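Local coordinates for TfuA domain-containing protein (Methanosarcina acetivorans, PDB 6XP8), which is involved in peptide backbone thioamidation, probably acting together with a YcaO protein in installing the thioamide, at residues 178-181 with 182-185; 196-199 with 200-204. All coordinates share one frame; numbering follows the deposited sequence.

Contact 1: residues 178-181 with 182-185; sequences LIPK and EKGK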
loop_
_atom_site.group_PDB
_atom_site.type_symbol
_atom_site.label_atom_id
_atom_site.label_comp_id
_atom_site.label_asym_id
_atom_site.label_seq_id
_atom_site.Cartn_x
_atom_site.Cartn_y
_atom_site.Cartn_z
ATOM N N LEU A 178 9.934 22.257 14.334
ATOM C CA LEU A 178 9.838 22.128 12.878
ATOM C C LEU A 178 8.632 22.859 12.287
ATOM O O LEU A 178 8.594 23.120 11.086
ATOM C CB LEU A 178 9.808 20.650 12.469
ATOM C CG LEU A 178 10.868 19.679 13.011
ATOM C CD1 LEU A 178 10.607 18.302 12.419
ATOM C CD2 LEU A 178 12.298 20.126 12.721
ATOM N N ILE A 179 7.667 23.188 13.145
ATOM C CA ILE A 179 6.408 23.831 12.749
ATOM C C ILE A 179 5.802 24.536 13.982
ATOM O O ILE A 179 5.899 24.006 15.095
ATOM C CB ILE A 179 5.416 22.795 12.110
ATOM C CG1 ILE A 179 4.217 23.491 11.433
ATOM C CG2 ILE A 179 4.997 21.705 13.107
ATOM C CD1 ILE A 179 3.446 22.623 10.456
ATOM N N PRO A 180 5.218 25.749 13.804
ATOM C CA PRO A 180 4.456 26.338 14.910
ATOM C C PRO A 180 3.303 25.427 15.315
ATOM O O PRO A 180 2.699 24.784 14.452
ATOM C CB PRO A 180 3.927 27.646 14.317
ATOM C CG PRO A 180 4.926 28.008 13.276
ATOM C CD PRO A 180 5.362 26.699 12.680
ATOM N N LYS A 181 3.017 25.370 16.614
ATOM C CA LYS A 181 2.011 24.444 17.145
ATOM C C LYS A 181 0.583 24.715 16.657
ATOM O O LYS A 181 -0.168 23.769 16.417
ATOM C CB LYS A 181 2.093 24.348 18.673
ATOM C CG LYS A 181 3.289 23.524 19.132
ATOM C CD LYS A 181 3.436 23.461 20.641
ATOM C CE LYS A 181 4.779 22.840 20.993
ATOM N NZ LYS A 181 5.138 23.007 22.428
ATOM N N GLU A 182 0.220 25.988 16.487
ATOM C CA GLU A 182 -1.096 26.340 15.932
ATOM C C GLU A 182 -1.224 25.944 14.463
ATOM O O GLU A 182 -2.276 25.456 14.034
ATOM C CB GLU A 182 -1.417 27.826 16.133
ATOM C CG GLU A 182 -1.738 28.202 17.574
ATOM C CD GLU A 182 -3.006 27.547 18.092
ATOM O OE1 GLU A 182 -4.110 28.005 17.724
ATOM O OE2 GLU A 182 -2.892 26.578 18.874
ATOM N N LYS A 183 -0.137 26.142 13.714
ATOM C CA LYS A 183 -0.031 25.706 12.323
ATOM C C LYS A 183 -0.050 24.174 12.233
ATOM O O LYS A 183 -0.612 23.611 11.286
ATOM C CB LYS A 183 1.239 26.273 11.682
ATOM C CG LYS A 183 1.121 26.502 10.187
ATOM C CD LYS A 183 2.361 27.169 9.613
ATOM C CE LYS A 183 2.173 27.449 8.132
ATOM N NZ LYS A 183 3.427 27.899 7.467
ATOM N N GLY A 184 0.556 23.521 13.227
ATOM C CA GLY A 184 0.524 22.065 13.377
ATOM C C GLY A 184 -0.881 21.521 13.568
ATOM O O GLY A 184 -1.220 20.478 13.011
ATOM N N LYS A 185 -1.694 22.237 14.350
ATOM C CA LYS A 185 -3.091 21.857 14.617
ATOM C C LYS A 185 -3.962 21.938 13.367
ATOM O O LYS A 185 -4.780 21.049 13.121
ATOM C CB LYS A 185 -3.687 22.715 15.741
ATOM C CG LYS A 185 -3.199 22.325 17.128
ATOM C CD LYS A 185 -3.673 23.301 18.194
ATOM C CE LYS A 185 -2.888 23.152 19.490
ATOM N NZ LYS A 185 -3.070 21.828 20.160
#

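Contact 2: residues 196-199 with 200-204; sequences VDIK and RQDAV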
loop_
_atom_site.group_PDB
_atom_site.type_symbol
_atom_site.label_atom_id
_atom_site.label_comp_id
_atom_site.label_asym_id
_atom_site.label_seq_id
_atom_site.Cartn_x
_atom_site.Cartn_y
_atom_site.Cartn_z
ATOM N N VAL A 196 -4.636 12.102 1.439
ATOM C CA VAL A 196 -4.468 11.521 0.111
ATOM C C VAL A 196 -4.058 10.071 0.372
ATOM O O VAL A 196 -2.877 9.771 0.605
ATOM C CB VAL A 196 -3.420 12.275 -0.740
ATOM C CG1 VAL A 196 -3.345 11.699 -2.151
ATOM C CG2 VAL A 196 -3.730 13.770 -0.795
ATOM N N ASP A 197 -5.063 9.199 0.373
ATOM C CA ASP A 197 -4.907 7.783 0.683
ATOM C C ASP A 197 -4.551 7.045 -0.605
ATOM O O ASP A 197 -5.396 6.393 -1.246
ATOM C CB ASP A 197 -6.189 7.240 1.338
ATOM C CG ASP A 197 -5.999 5.870 1.998
ATOM O OD1 ASP A 197 -5.001 5.160 1.712
ATOM O OD2 ASP A 197 -6.880 5.485 2.800
ATOM N N ILE A 198 -3.282 7.170 -0.980
ATOM C CA ILE A 198 -2.795 6.606 -2.235
ATOM C C ILE A 198 -2.823 5.078 -2.226
ATOM O O ILE A 198 -3.068 4.464 -3.264
ATOM C CB ILE A 198 -1.420 7.193 -2.667
ATOM C CG1 ILE A 198 -1.097 6.849 -4.133
ATOM C CG2 ILE A 198 -0.281 6.765 -1.744
ATOM C CD1 ILE A 198 -2.042 7.470 -5.144
ATOM N N LYS A 199 -2.599 4.478 -1.058
ATOM C CA LYS A 199 -2.698 3.020 -0.919
ATOM C C LYS A 199 -4.105 2.519 -1.228
ATOM O O LYS A 199 -4.256 1.534 -1.952
ATOM C CB LYS A 199 -2.247 2.557 0.463
ATOM C CG LYS A 199 -0.749 2.682 0.682
ATOM C CD LYS A 199 -0.325 1.835 1.872
ATOM C CE LYS A 199 0.262 0.504 1.453
ATOM N NZ LYS A 199 0.633 -0.304 2.652
ATOM N N ARG A 200 -5.122 3.213 -0.712
ATOM C CA ARG A 200 -6.518 2.842 -0.969
ATOM C C ARG A 200 -6.888 3.016 -2.442
ATOM O O ARG A 200 -7.556 2.160 -3.024
ATOM C CB ARG A 200 -7.462 3.672 -0.097
ATOM C CG ARG A 200 -8.923 3.286 -0.229
ATOM C CD ARG A 200 -9.823 4.206 0.582
ATOM N NE ARG A 200 -11.199 3.707 0.582
ATOM C CZ ARG A 200 -11.669 2.786 1.421
ATOM N NH1 ARG A 200 -10.883 2.257 2.355
ATOM N NH2 ARG A 200 -12.935 2.395 1.327
ATOM N N GLN A 201 -6.445 4.121 -3.043
ATOM C CA GLN A 201 -6.770 4.403 -4.443
ATOM C C GLN A 201 -6.097 3.400 -5.361
ATOM O O GLN A 201 -6.711 2.925 -6.312
ATOM C CB GLN A 201 -6.426 5.846 -4.826
ATOM C CG GLN A 201 -7.357 6.848 -4.143
ATOM C CD GLN A 201 -7.005 8.293 -4.423
ATOM O OE1 GLN A 201 -5.833 8.684 -4.368
ATOM N NE2 GLN A 201 -8.022 9.106 -4.706
ATOM N N ASP A 202 -4.849 3.056 -5.043
ATOM C CA ASP A 202 -4.143 2.028 -5.798
ATOM C C ASP A 202 -4.781 0.660 -5.622
ATOM O O ASP A 202 -4.856 -0.104 -6.589
ATOM C CB ASP A 202 -2.679 1.963 -5.387
ATOM C CG ASP A 202 -1.826 3.007 -6.061
ATOM O OD1 ASP A 202 -2.352 3.937 -6.726
ATOM O OD2 ASP A 202 -0.598 2.883 -5.912
ATOM N N ALA A 203 -5.214 0.353 -4.393
ATOM C CA ALA A 203 -5.914 -0.908 -4.087
ATOM C C ALA A 203 -7.169 -1.078 -4.943
ATOM O O ALA A 203 -7.402 -2.149 -5.501
ATOM C CB ALA A 203 -6.257 -1.000 -2.604
ATOM N N VAL A 204 -7.961 -0.014 -5.052
ATOM C CA VAL A 204 -9.138 0.003 -5.926
ATOM C C VAL A 204 -8.762 -0.271 -7.392
ATOM O O VAL A 204 -9.435 -1.052 -8.067
ATOM C CB VAL A 204 -9.975 1.288 -5.727
ATOM C CG1 VAL A 204 -11.089 1.403 -6.761
ATOM C CG2 VAL A 204 -10.584 1.276 -4.332
HETATM O O HOH W 1 -8.249 3.223 3.545
#

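Contact 1: residues 178-181 with 182-185
Pro180 O accepts from Gly184 N at 2.8 Å, and Lys181 O accepts from Lys185 N at 3.0 Å; these i to i+4 bonds make the first turn of helix 181-193. The motif is a helix N-terminus with proline as N-cap, reached from helix 166-175 through an extended Ile179 and Pro180. A proline at the N-cap has no side-chain acceptor to offer the first-turn amides, and Pro180 takes part through its carbonyl and its ring.

Two apolar groups lean on the turn from the loop. Ile179 reaches it with the longer branch: CG1, placed anti to the backbone N (chi1 -168°), comes 4.1 Å from Lys183 CB, and CD1 continues to Gly184, 4.1 Å from its N. The isoleucine and lysine side chains cross at about a right angle. At Gly184 no side chain intervenes, and the isoleucine methyl comes close to the backbone itself, with Ile179 CD1 4.2 Å from Gly184 CA. The proline ring meets the same lysine, with Pro180 CB 4.0 Å from Lys183 CB.

Lys183 runs on as an extended chain away from the turn, and its NZ forms a salt bridge with Glu148 of helix 146-157. Ile179 and Pro180 also touch Glu148, while Leu178 rests on Ala151 and Leu155. The loop is thereby laid along that helix.

Lys181 and Glu182 are both exposed. Lys185 bends only at its last torsion, and the beginning of its chain passes beside the carbonyl that its own amide uses, bringing Lys185 CG to 3.4 Å from Lys181 O.

Contact 2: residues 196-199 with 200-204
Asp197 caps the start of helix 198-215: its OD1 accepts from Arg200 N at 3.1 Å, the N-cap side-chain bond to the amide three residues on. The amide meets OD1 from above the carboxylate plane, 60° out of it, and Asn130 ND2 donates to the same oxygen. Having CG anti to the backbone N (chi1 -166°) brings the carboxylate against the start of Arg200, and Asp197 CG is 3.4 Å from Arg200 CB.

Backbone bonds carry the turn onward, from Gln201 N to Asp197 O, Asp202 N to Ile198 O and Ala203 N to Lys199 O.

Among the charged groups, Arg200 NH2 forms a salt bridge with Asp15, whereas Lys199 NZ is hydrogen-bonded to Val112 O and Ser77 OG. The buried carboxylate of Asp202 receives the amides of Lys96 and Val97, one on each oxygen.

Van der Waals contact joins the Ile198 methyl to two polar side-chain ends, CD1 lying 3.9 Å from Asp202 OD1 and 4.1 Å from Gln201 OE1; Ile198 and Gln201 cross at about a right angle.

A water joins the far ends of Asp197 and Arg200: it donates to Asp197 OD2 at 2.7 Å and accepts from Arg200 NH1 at 3.0 Å.

How the contacts relate
Both contacts are helix N-termini, on the consecutive helices 181-193 and 198-215, yet their centres lie 27 Å apart and they do not touch. Contact 1 is peripheral, about 28 Å from the centre of the chain, and most of its touching residues are exposed; the centre of contact 2 lies about 7 Å from that point, with half of its touching residues buried. In both, the carbonyl of the N-cap residue begins the turn, but only contact 2 adds a side-chain cap, from an aspartate. The loop of contact 1 packs on helix 146-157, whereas in contact 2 charged side chains bond to several separate parts of the chain, including helix 128-140.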